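PDB 3VTH: hydrogenase maturation factor from Thermoanaerobacter tengcongensis, which probably transfers the carbamoyl group of carbamoyl phosphate, at the expense of ATP, to the C-terminal cysteine of HypE during [NiFe]-hydrogenase maturation. Local coordinates for residues K221-H227 with I337-N341; A232-V238 with K292-I297. All blocks are in the same frame, centred on the assembly; numbering follows the deposited sequence.

Interaction 1 (K221-H227 with I337-N341); sequences KGIGGFH and ICKDN
G225 and K339 bring their CA atoms to 4.3 Å, and beside this close approach a backbone bond ties the segments: F226 N donates to C338 O at 2.9 Å. At G225 a side chain would strike C338 O and I337 CG1, and the positive phi of 156° independently calls for glycine. I337, with CG1 anti to the backbone N (chi1 -172°), points at this backbone, CG1 lying 3.3 Å from F226 O and CD1 3.6 Å from H227 NE2. The F226 ring stands edge-on to C338 O and to N341 OD1, CZ lying 3.4 Å from the latter, with the amide plane turned 83° from the ring; K221 CB lies over one ring face, offset toward the rim. Replacing F226 by alanine would probably open a gap beside K221 CB and the C338-D340 backbone and leave the N341 amide without its aromatic neighbour. K221 runs extended past N341, CD 3.4 Å from OD1, to place NZ 3.0 Å from a water that also accepts from N341 N. N358 O receives both K221 NZ and N341 ND2, and R360 O also accepts from K221 NZ, so the buried ammonium is satisfied by two carbonyls and water.

Interaction 2 (A232-V238 with K292-I297); sequences ALDDEAV and KLAKGI
A294 N donates to A232 O at 3.0 Å, lying in the carbonyl plane with an N-H...O angle of 164°. One residue later K295 N reaches D235 OD2 at 3.1 Å, but from 50° above the carboxylate plane and in a more bent bond. Consecutive amides of 292-297 are thus held by a backbone carbonyl and by a first-turn helix carboxylate. The methyl of A294 fits between these two acceptors, close to both. D235 OD1 faces the aliphatic part of K295, with CE at 3.8 Å; the ammonium stands further off, so any attraction is probably a long-range one. Helix 235-245 begins just here: D234 is its N-cap, and its OD1 accepts from A237 N and, weakly, from E236 N. On the apolar side, V238 turns CG1 anti to the backbone N (chi1 172°), which sets that methyl 3.3 Å from G296 O and leaves CG2 to meet I297 CD1 at 3.8 Å, the two side chains crossing at about a right angle. L233 and L293 likewise cross, their CD2 methyls 3.7 Å apart. G296 belongs to a type II turn from A294 to I297; its positive phi and the nearness of V238 CG1 both argue against a side chain. The loop between strands 283-287 and 303-307 thereby docks on the first turn of helix 235-245, and R242, further along that helix, donates from NE to G296 O, while A232, L293 and I297 all pack on V254 of strand 254-255.

How the interactions relate
Both contacts belong to the YrdC-like part of the chain, and both come within about 7 Å of one bound nucleotide analogue without touching each other: their centres are 23 Å apart and their nearest atoms about 12 Å. Strand 226-229, which starts in interaction 1, leads directly into helix 235-245 of interaction 2, so a single short run of chain carries one side of each. Interaction 1 approaches the ligand through H227, whose side chain is about 6 Å from the bound ATP analogue, and through I337, about 6 Å from magnesium and about 4 Å from the side chain of the metal-binding S329. The I297 side chain of interaction 2 is about 7 Å from the same analogue, too far for direct contact.

Interaction 1 (K221-H227 with I337-N341)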
# COMPACT_ATOMS: atom_id res chain seq x y z
N LYS A 221 -16.57 -11.07 7.77
CA LYS A 221 -15.29 -11.07 8.48
C LYS A 221 -14.25 -11.77 7.62
O LYS A 221 -14.39 -12.96 7.32
CB LYS A 221 -15.39 -11.72 9.87
CG LYS A 221 -14.11 -11.57 10.70
CD LYS A 221 -14.29 -12.12 12.10
CE LYS A 221 -12.95 -12.24 12.85
NZ LYS A 221 -13.18 -12.72 14.24
N GLY A 222 -13.21 -11.04 7.23
CA GLY A 222 -12.18 -11.59 6.37
C GLY A 222 -10.89 -11.64 7.15
O GLY A 222 -10.91 -11.66 8.38
N ILE A 223 -9.78 -11.58 6.44
CA ILE A 223 -8.46 -11.79 7.03
C ILE A 223 -8.07 -10.58 7.87
O ILE A 223 -7.68 -10.71 9.04
CB ILE A 223 -7.42 -12.04 5.88
CG1 ILE A 223 -7.72 -13.35 5.14
CG2 ILE A 223 -5.99 -12.04 6.40
CD1 ILE A 223 -7.74 -14.60 6.05
N GLY A 224 -8.20 -9.40 7.27
CA GLY A 224 -7.71 -8.16 7.87
C GLY A 224 -8.77 -7.33 8.58
O GLY A 224 -8.46 -6.31 9.20
N GLY A 225 -10.02 -7.76 8.48
CA GLY A 225 -11.12 -7.07 9.14
C GLY A 225 -12.40 -7.38 8.41
O GLY A 225 -12.46 -8.33 7.62
N PHE A 226 -13.42 -6.56 8.64
CA PHE A 226 -14.71 -6.75 8.01
C PHE A 226 -14.78 -5.97 6.71
O PHE A 226 -14.20 -4.88 6.62
CB PHE A 226 -15.84 -6.30 8.95
CG PHE A 226 -16.18 -7.31 10.01
CD1 PHE A 226 -17.29 -8.14 9.85
CD2 PHE A 226 -15.36 -7.47 11.13
CE1 PHE A 226 -17.59 -9.10 10.80
CE2 PHE A 226 -15.68 -8.43 12.09
CZ PHE A 226 -16.79 -9.24 11.93
N HIS A 227 -15.48 -6.52 5.72
CA HIS A 227 -15.81 -5.81 4.48
C HIS A 227 -17.31 -5.89 4.20
O HIS A 227 -17.99 -6.83 4.64
CB HIS A 227 -14.99 -6.36 3.29
CG HIS A 227 -13.53 -6.09 3.43
ND1 HIS A 227 -12.69 -6.91 4.15
CD2 HIS A 227 -12.77 -5.03 3.04
CE1 HIS A 227 -11.47 -6.40 4.16
NE2 HIS A 227 -11.50 -5.26 3.50
N ILE A 337 -11.22 0.33 9.64
CA ILE A 337 -11.89 -0.96 9.42
C ILE A 337 -12.14 -1.72 10.74
O ILE A 337 -11.25 -1.81 11.59
CB ILE A 337 -11.07 -1.82 8.40
CG1 ILE A 337 -11.81 -3.09 7.98
CG2 ILE A 337 -9.62 -2.15 8.93
CD1 ILE A 337 -11.07 -3.86 6.83
N CYS A 338 -13.37 -2.23 10.92
CA CYS A 338 -13.72 -3.02 12.10
C CYS A 338 -12.97 -4.34 12.07
O CYS A 338 -12.82 -4.93 11.01
CB CYS A 338 -15.22 -3.35 12.11
SG CYS A 338 -16.26 -1.94 12.45
N LYS A 339 -12.52 -4.81 13.22
CA LYS A 339 -11.80 -6.09 13.28
C LYS A 339 -12.41 -7.13 14.22
O LYS A 339 -12.11 -8.32 14.10
CB LYS A 339 -10.32 -5.87 13.64
CG LYS A 339 -10.05 -5.56 15.10
CD LYS A 339 -8.57 -5.85 15.40
CE LYS A 339 -8.26 -5.75 16.88
NZ LYS A 339 -8.81 -6.94 17.58
N ASP A 340 -13.28 -6.72 15.13
CA ASP A 340 -13.90 -7.62 16.11
C ASP A 340 -15.39 -7.84 15.81
O ASP A 340 -16.06 -6.90 15.35
CB ASP A 340 -13.78 -7.00 17.51
CG ASP A 340 -12.34 -6.89 17.97
OD1 ASP A 340 -11.47 -7.62 17.44
OD2 ASP A 340 -12.08 -6.08 18.89
N ASN A 341 -15.90 -9.03 16.10
CA ASN A 341 -17.33 -9.32 15.90
C ASN A 341 -18.23 -8.28 16.58
O ASN A 341 -19.13 -7.71 15.93
CB ASN A 341 -17.67 -10.74 16.38
CG ASN A 341 -16.97 -11.82 15.56
OD1 ASN A 341 -16.81 -11.69 14.35
ND2 ASN A 341 -16.57 -12.90 16.21
O HOH W 1 -13.84 -11.07 16.71
O HOH W 2 -11.32 -10.26 15.78

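Interaction 2 (A232-V238 with K292-I297)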
# COMPACT_ATOMS: atom_id res chain seq x y z
N ALA A 232 -22.26 -6.38 -7.42
CA ALA A 232 -21.70 -5.27 -8.22
C ALA A 232 -22.43 -5.03 -9.55
O ALA A 232 -22.11 -4.08 -10.28
CB ALA A 232 -20.20 -5.46 -8.45
N LEU A 233 -23.38 -5.90 -9.88
CA LEU A 233 -24.24 -5.69 -11.05
C LEU A 233 -25.59 -5.06 -10.67
O LEU A 233 -26.40 -4.71 -11.54
CB LEU A 233 -24.48 -7.00 -11.83
CG LEU A 233 -23.30 -7.80 -12.42
CD1 LEU A 233 -23.82 -8.96 -13.28
CD2 LEU A 233 -22.41 -6.92 -13.25
N ASP A 234 -25.81 -4.91 -9.36
CA ASP A 234 -27.10 -4.43 -8.85
C ASP A 234 -27.07 -2.92 -8.52
O ASP A 234 -26.57 -2.52 -7.46
CB ASP A 234 -27.53 -5.28 -7.63
CG ASP A 234 -28.97 -5.00 -7.18
OD1 ASP A 234 -29.45 -3.87 -7.33
OD2 ASP A 234 -29.61 -5.93 -6.62
N ASP A 235 -27.63 -2.12 -9.44
CA ASP A 235 -27.70 -0.66 -9.33
C ASP A 235 -28.22 -0.14 -7.98
O ASP A 235 -27.58 0.72 -7.37
CB ASP A 235 -28.60 -0.07 -10.44
CG ASP A 235 -27.86 0.21 -11.75
OD1 ASP A 235 -28.36 1.02 -12.55
OD2 ASP A 235 -26.80 -0.39 -12.01
N GLU A 236 -29.36 -0.65 -7.52
CA GLU A 236 -29.95 -0.11 -6.28
C GLU A 236 -29.20 -0.58 -5.03
O GLU A 236 -29.12 0.16 -4.04
CB GLU A 236 -31.48 -0.33 -6.20
CG GLU A 236 -31.93 -1.45 -5.29
CD GLU A 236 -33.45 -1.58 -5.21
OE1 GLU A 236 -34.13 -0.56 -4.95
OE2 GLU A 236 -33.97 -2.71 -5.38
N ALA A 237 -28.61 -1.78 -5.08
CA ALA A 237 -27.84 -2.31 -3.96
C ALA A 237 -26.61 -1.44 -3.72
O ALA A 237 -26.28 -1.14 -2.57
CB ALA A 237 -27.43 -3.77 -4.19
N VAL A 238 -25.96 -1.05 -4.81
CA VAL A 238 -24.78 -0.19 -4.78
C VAL A 238 -25.16 1.19 -4.24
O VAL A 238 -24.47 1.71 -3.36
CB VAL A 238 -24.10 -0.10 -6.17
CG1 VAL A 238 -22.96 0.96 -6.19
CG2 VAL A 238 -23.56 -1.45 -6.59
N LYS A 292 -19.97 -3.83 -18.70
CA LYS A 292 -20.05 -2.79 -17.67
C LYS A 292 -20.64 -3.33 -16.37
O LYS A 292 -21.57 -4.11 -16.39
CB LYS A 292 -20.92 -1.63 -18.17
CG LYS A 292 -20.22 -0.70 -19.14
CD LYS A 292 -21.08 0.53 -19.42
CE LYS A 292 -20.48 1.38 -20.52
NZ LYS A 292 -20.84 0.83 -21.86
N LEU A 293 -20.07 -2.91 -15.24
CA LEU A 293 -20.69 -3.16 -13.93
C LEU A 293 -21.81 -2.13 -13.70
O LEU A 293 -22.07 -1.29 -14.57
CB LEU A 293 -19.63 -3.14 -12.82
CG LEU A 293 -18.49 -4.17 -12.91
CD1 LEU A 293 -17.41 -3.95 -11.83
CD2 LEU A 293 -19.01 -5.61 -12.86
N ALA A 294 -22.47 -2.19 -12.55
CA ALA A 294 -23.58 -1.29 -12.23
C ALA A 294 -23.12 0.16 -12.11
O ALA A 294 -21.95 0.42 -11.85
CB ALA A 294 -24.24 -1.73 -10.93
N LYS A 295 -24.05 1.10 -12.30
CA LYS A 295 -23.79 2.52 -12.00
C LYS A 295 -23.42 2.69 -10.53
O LYS A 295 -23.89 1.94 -9.68
CB LYS A 295 -25.01 3.39 -12.34
CG LYS A 295 -25.47 3.28 -13.79
CD LYS A 295 -26.24 4.52 -14.29
CE LYS A 295 -27.72 4.49 -13.89
NZ LYS A 295 -28.60 5.34 -14.76
N GLY A 296 -22.55 3.65 -10.24
CA GLY A 296 -22.11 3.89 -8.86
C GLY A 296 -20.94 3.04 -8.40
O GLY A 296 -20.58 3.08 -7.22
N ILE A 297 -20.34 2.25 -9.29
CA ILE A 297 -19.13 1.52 -8.92
C ILE A 297 -17.93 2.45 -9.12
O ILE A 297 -17.16 2.74 -8.17
CB ILE A 297 -18.93 0.19 -9.74
CG1 ILE A 297 -20.04 -0.84 -9.47
CG2 ILE A 297 -17.54 -0.41 -9.52
CD1 ILE A 297 -20.10 -1.34 -8.06
O HOH W 3 -25.83 2.61 -8.36